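Ral guanine nucleotide dissociation stimulator-like 2 (Mus musculus, PDB 4JGW) probably acts as a guanine nucleotide exchange factor for a small G protein and associates in vitro with GTP-bound Rap1A and H-Ras. Local coordinates at residues D18-D22 / G23-T27; A53-L56 / E57-V60. All blocks are in the same frame, centred on the assembly; numbering follows the deposited sequence.

Contact 1: D18-D22 / G23-T27; sequences DEEED and GATFT
A beta hairpin turns at Asp22-Gly23, and its strands 18-21 and 24-27 run at 155° to each other, 4.7 Å apart at closest. Two hydrogen-bonded pairs fix the register. In Glu19-Phe26, Phe26 N bonds to Glu19 O at 2.8 Å, and Glu19 N returns the bond to Phe26 O. In Glu21-Ala24, next to the turn, Glu21 N meets Ala24 O at 2.9 Å, and Ala24 N bonds to Glu21 O at 3.2 Å.

The non-hydrogen-bonded pairs are tied through side chains lying alongside each other. Thr25 OG1 donates to Glu20 OE1 at 2.7 Å, on the syn side and somewhat out of the carboxylate plane; the bend at chi2 (-69°) folds this carboxylate back over the neighbouring strand. Thr27 OG1 donates to Asp18 OD1 at 2.9 Å from above the carboxylate plane.

On the other face, the extended Glu21 chain passes obliquely by Phe26, OE1 lying 3.3 Å from CE1 with carboxylate and ring planes 56° apart. Arg49 forms salt bridges with Glu19 and Glu21 and a cation-pi contact with Phe26; Trp17 NE1 also hydrogen-bonds Glu19 OE2. Such pairing is typical of a tight antiparallel beta hairpin, here with strand 11-21 at the edge of a larger sheet and 24-33 paired on to 46-54.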
loop_
_atom_site.group_PDB
_atom_site.type_symbol
_atom_site.label_atom_id
_atom_site.label_comp_id
_atom_site.label_asym_id
_atom_site.label_seq_id
_atom_site.Cartn_x
_atom_site.Cartn_y
_atom_site.Cartn_z
ATOM N N ASP A 18 24.368 -3.401 23.280
ATOM C CA ASP A 18 23.619 -2.148 23.209
ATOM C C ASP A 18 24.426 -0.962 23.724
ATOM O O ASP A 18 25.198 -1.087 24.677
ATOM C CB ASP A 18 22.297 -2.261 23.974
ATOM C CG ASP A 18 21.278 -3.147 23.268
ATOM O OD1 ASP A 18 21.480 -3.491 22.083
ATOM O OD2 ASP A 18 20.259 -3.494 23.903
ATOM N N GLU A 19 24.238 0.186 23.076
ATOM C CA GLU A 19 24.909 1.429 23.448
ATOM C C GLU A 19 23.900 2.562 23.600
ATOM O O GLU A 19 22.936 2.653 22.834
ATOM C CB GLU A 19 25.966 1.809 22.408
ATOM C CG GLU A 19 27.185 0.889 22.382
ATOM C CD GLU A 19 28.237 1.314 21.369
ATOM O OE1 GLU A 19 28.194 2.467 20.890
ATOM O OE2 GLU A 19 29.119 0.490 21.054
ATOM N N GLU A 20 24.131 3.422 24.590
ATOM C CA GLU A 20 23.248 4.554 24.862
ATOM C C GLU A 20 23.877 5.871 24.417
ATOM O O GLU A 20 25.078 6.082 24.583
ATOM C CB GLU A 20 22.894 4.626 26.354
ATOM C CG GLU A 20 22.214 3.376 26.927
ATOM C CD GLU A 20 20.795 3.157 26.413
ATOM O OE1 GLU A 20 20.132 4.140 26.009
ATOM O OE2 GLU A 20 20.339 1.993 26.420
ATOM N N GLU A 21 23.055 6.744 23.840
ATOM C CA GLU A 21 23.475 8.098 23.476
ATOM C C GLU A 21 22.493 9.126 24.033
ATOM O O GLU A 21 21.447 8.758 24.571
ATOM C CB GLU A 21 23.622 8.243 21.956
ATOM C CG GLU A 21 24.901 7.626 21.398
ATOM C CD GLU A 21 25.189 8.010 19.951
ATOM O OE1 GLU A 21 24.409 8.782 19.348
ATOM O OE2 GLU A 21 26.212 7.533 19.414
ATOM N N ASP A 22 22.838 10.408 23.895
ATOM C CA ASP A 22 22.060 11.524 24.456
ATOM C C ASP A 22 20.584 11.187 24.690
ATOM O O ASP A 22 20.130 11.124 25.838
ATOM C CB ASP A 22 22.211 12.780 23.582
ATOM C CG ASP A 22 21.535 14.011 24.182
ATOM O OD1 ASP A 22 21.451 14.123 25.426
ATOM O OD2 ASP A 22 21.096 14.880 23.400
ATOM N N GLY A 23 19.849 10.958 23.603
ATOM C CA GLY A 23 18.436 10.602 23.689
ATOM C C GLY A 23 18.048 9.464 22.761
ATOM O O GLY A 23 16.978 9.498 22.154
ATOM N N ALA A 24 18.914 8.457 22.663
ATOM C CA ALA A 24 18.704 7.321 21.764
ATOM C C ALA A 24 19.404 6.050 22.243
ATOM O O ALA A 24 20.404 6.111 22.959
ATOM C CB ALA A 24 19.155 7.673 20.347
ATOM N N THR A 25 18.866 4.904 21.835
ATOM C CA THR A 25 19.459 3.599 22.121
ATOM C C THR A 25 19.815 2.890 20.813
ATOM O O THR A 25 18.984 2.776 19.909
ATOM C CB THR A 25 18.510 2.723 22.975
ATOM O OG1 THR A 25 18.239 3.385 24.217
ATOM C CG2 THR A 25 19.127 1.358 23.267
ATOM N N PHE A 26 21.056 2.424 20.726
ATOM C CA PHE A 26 21.567 1.757 19.534
ATOM C C PHE A 26 21.927 0.306 19.832
ATOM O O PHE A 26 22.242 -0.044 20.970
ATOM C CB PHE A 26 22.804 2.491 19.002
ATOM C CG PHE A 26 22.528 3.886 18.512
ATOM C CD1 PHE A 26 22.558 4.966 19.388
ATOM C CD2 PHE A 26 22.251 4.123 17.170
ATOM C CE1 PHE A 26 22.304 6.257 18.937
ATOM C CE2 PHE A 26 21.996 5.410 16.709
ATOM C CZ PHE A 26 22.024 6.479 17.593
ATOM N N THR A 27 21.869 -0.533 18.801
ATOM C CA THR A 27 22.369 -1.899 18.884
ATOM C C THR A 27 23.512 -2.081 17.890
ATOM O O THR A 27 23.335 -1.913 16.679
ATOM C CB THR A 27 21.257 -2.942 18.624
ATOM O OG1 THR A 27 20.227 -2.796 19.607
ATOM C CG2 THR A 27 21.808 -4.359 18.706
#

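Contact 2: A53-L56 / E57-V60; sequences AGTL and EALV
Thr55 turns its hydroxyl toward the first turn of helix 56-63, where OG1 accepts a hydrogen bond from Ala58 N at 3.1 Å, with an N-H...O angle of 146°. This is an N-cap. The torsion responsible, chi1 63°, sets OG1 between the backbone N and the carbonyl carbon, facing the helix end. The methyl of Ala58 lies close beside the same oxygen, CB to OG1 3.3 Å. Glu57 bends at chi2 (76°), which brings its OE1 back to 3.8 Å from Thr55 CB, a van der Waals approach.

The backbone of Thr55 opens the helical bonding. Leu59 N bonds to Thr55 O at 2.9 Å, and CG of Leu59 also packs against that carbonyl oxygen at 3.3 Å. One residue on, Val60 N makes a weak bond to Leu56 O at 3.3 Å, while Val60 CG2 lies beside the same oxygen.

Leu56 and Leu59 meet obliquely through their CD1 methyls, 4.2 Å apart, and both also touch Ile414. Leu56 and Val60 pack on Leu95 of helix 89-101. The chemistry is thus divided: the Thr55 hydroxyl and carbonyl satisfy the early amides of Ala58 and Leu59, while the leucines and Val60 give the helix an apolar surface for its neighbours.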
loop_
_atom_site.group_PDB
_atom_site.type_symbol
_atom_site.label_atom_id
_atom_site.label_comp_id
_atom_site.label_asym_id
_atom_site.label_seq_id
_atom_site.Cartn_x
_atom_site.Cartn_y
_atom_site.Cartn_z
ATOM N N ALA A 53 15.540 2.991 19.477
ATOM C CA ALA A 53 14.575 3.931 20.034
ATOM C C ALA A 53 15.266 5.248 20.344
ATOM O O ALA A 53 16.463 5.275 20.631
ATOM C CB ALA A 53 13.936 3.362 21.292
ATOM N N GLY A 54 14.509 6.337 20.283
ATOM C CA GLY A 54 15.051 7.653 20.590
ATOM C C GLY A 54 14.038 8.763 20.433
ATOM O O GLY A 54 12.953 8.552 19.886
ATOM N N THR A 55 14.398 9.950 20.916
ATOM C CA THR A 55 13.557 11.133 20.769
ATOM C C THR A 55 13.513 11.559 19.308
ATOM O O THR A 55 14.388 11.189 18.517
ATOM C CB THR A 55 14.066 12.322 21.620
ATOM O OG1 THR A 55 15.365 12.718 21.169
ATOM C CG2 THR A 55 14.129 11.954 23.101
ATOM N N LEU A 56 12.495 12.342 18.958
ATOM C CA LEU A 56 12.340 12.864 17.605
ATOM C C LEU A 56 13.579 13.651 17.168
ATOM O O LEU A 56 13.984 13.594 16.002
ATOM C CB LEU A 56 11.077 13.725 17.519
ATOM C CG LEU A 56 10.427 13.975 16.154
ATOM C CD1 LEU A 56 10.197 12.685 15.369
ATOM C CD2 LEU A 56 9.118 14.730 16.339
ATOM N N GLU A 57 14.180 14.366 18.117
ATOM C CA GLU A 57 15.412 15.117 17.885
ATOM C C GLU A 57 16.600 14.182 17.632
ATOM O O GLU A 57 17.462 14.474 16.796
ATOM C CB GLU A 57 15.712 16.037 19.078
ATOM C CG GLU A 57 14.784 17.255 19.215
ATOM C CD GLU A 57 13.394 16.919 19.761
ATOM O OE1 GLU A 57 13.191 15.802 20.290
ATOM O OE2 GLU A 57 12.499 17.787 19.663
ATOM N N ALA A 58 16.635 13.063 18.353
ATOM C CA ALA A 58 17.701 12.071 18.209
ATOM C C ALA A 58 17.586 11.300 16.895
ATOM O O ALA A 58 18.598 10.905 16.310
ATOM C CB ALA A 58 17.701 11.114 19.389
ATOM N N LEU A 59 16.352 11.090 16.440
ATOM C CA LEU A 59 16.100 10.458 15.147
ATOM C C LEU A 59 16.694 11.293 14.016
ATOM O O LEU A 59 17.284 10.748 13.082
ATOM C CB LEU A 59 14.598 10.238 14.914
ATOM C CG LEU A 59 13.788 9.346 15.865
ATOM C CD1 LEU A 59 12.380 9.134 15.325
ATOM C CD2 LEU A 59 14.455 8.005 16.126
ATOM N N VAL A 60 16.547 12.613 14.124
ATOM C CA VAL A 60 17.055 13.551 13.123
ATOM C C VAL A 60 18.587 13.630 13.129
ATOM O O VAL A 60 19.204 13.759 12.069
ATOM C CB VAL A 60 16.410 14.957 13.283
ATOM C CG1 VAL A 60 17.087 15.992 12.381
ATOM C CG2 VAL A 60 14.915 14.889 12.979
#

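Overall arrangement
Contacts 1 and 2 are centred about 10 Å apart and follow one another along the chain, on the same side of its centre. They share one antiparallel sheet: strand 24-33 of contact 1 neighbours strand 46-54, which leads into contact 2. Probable hydrogen bonds join them directly, Thr25 N to Ala53 O at 2.7 Å and Gly23 O to Thr55 N at 2.9 Å. Both are partly buried, yet contact 1 has four exposed residues among its ten and contact 2 one among seven. Accordingly, the hairpin adds carboxylate-hydroxyl bonds between side chains to its backbone pairing, whereas 53-60, within the N-terminal Ras-GEF region, combines one polar cap with aliphatic packing.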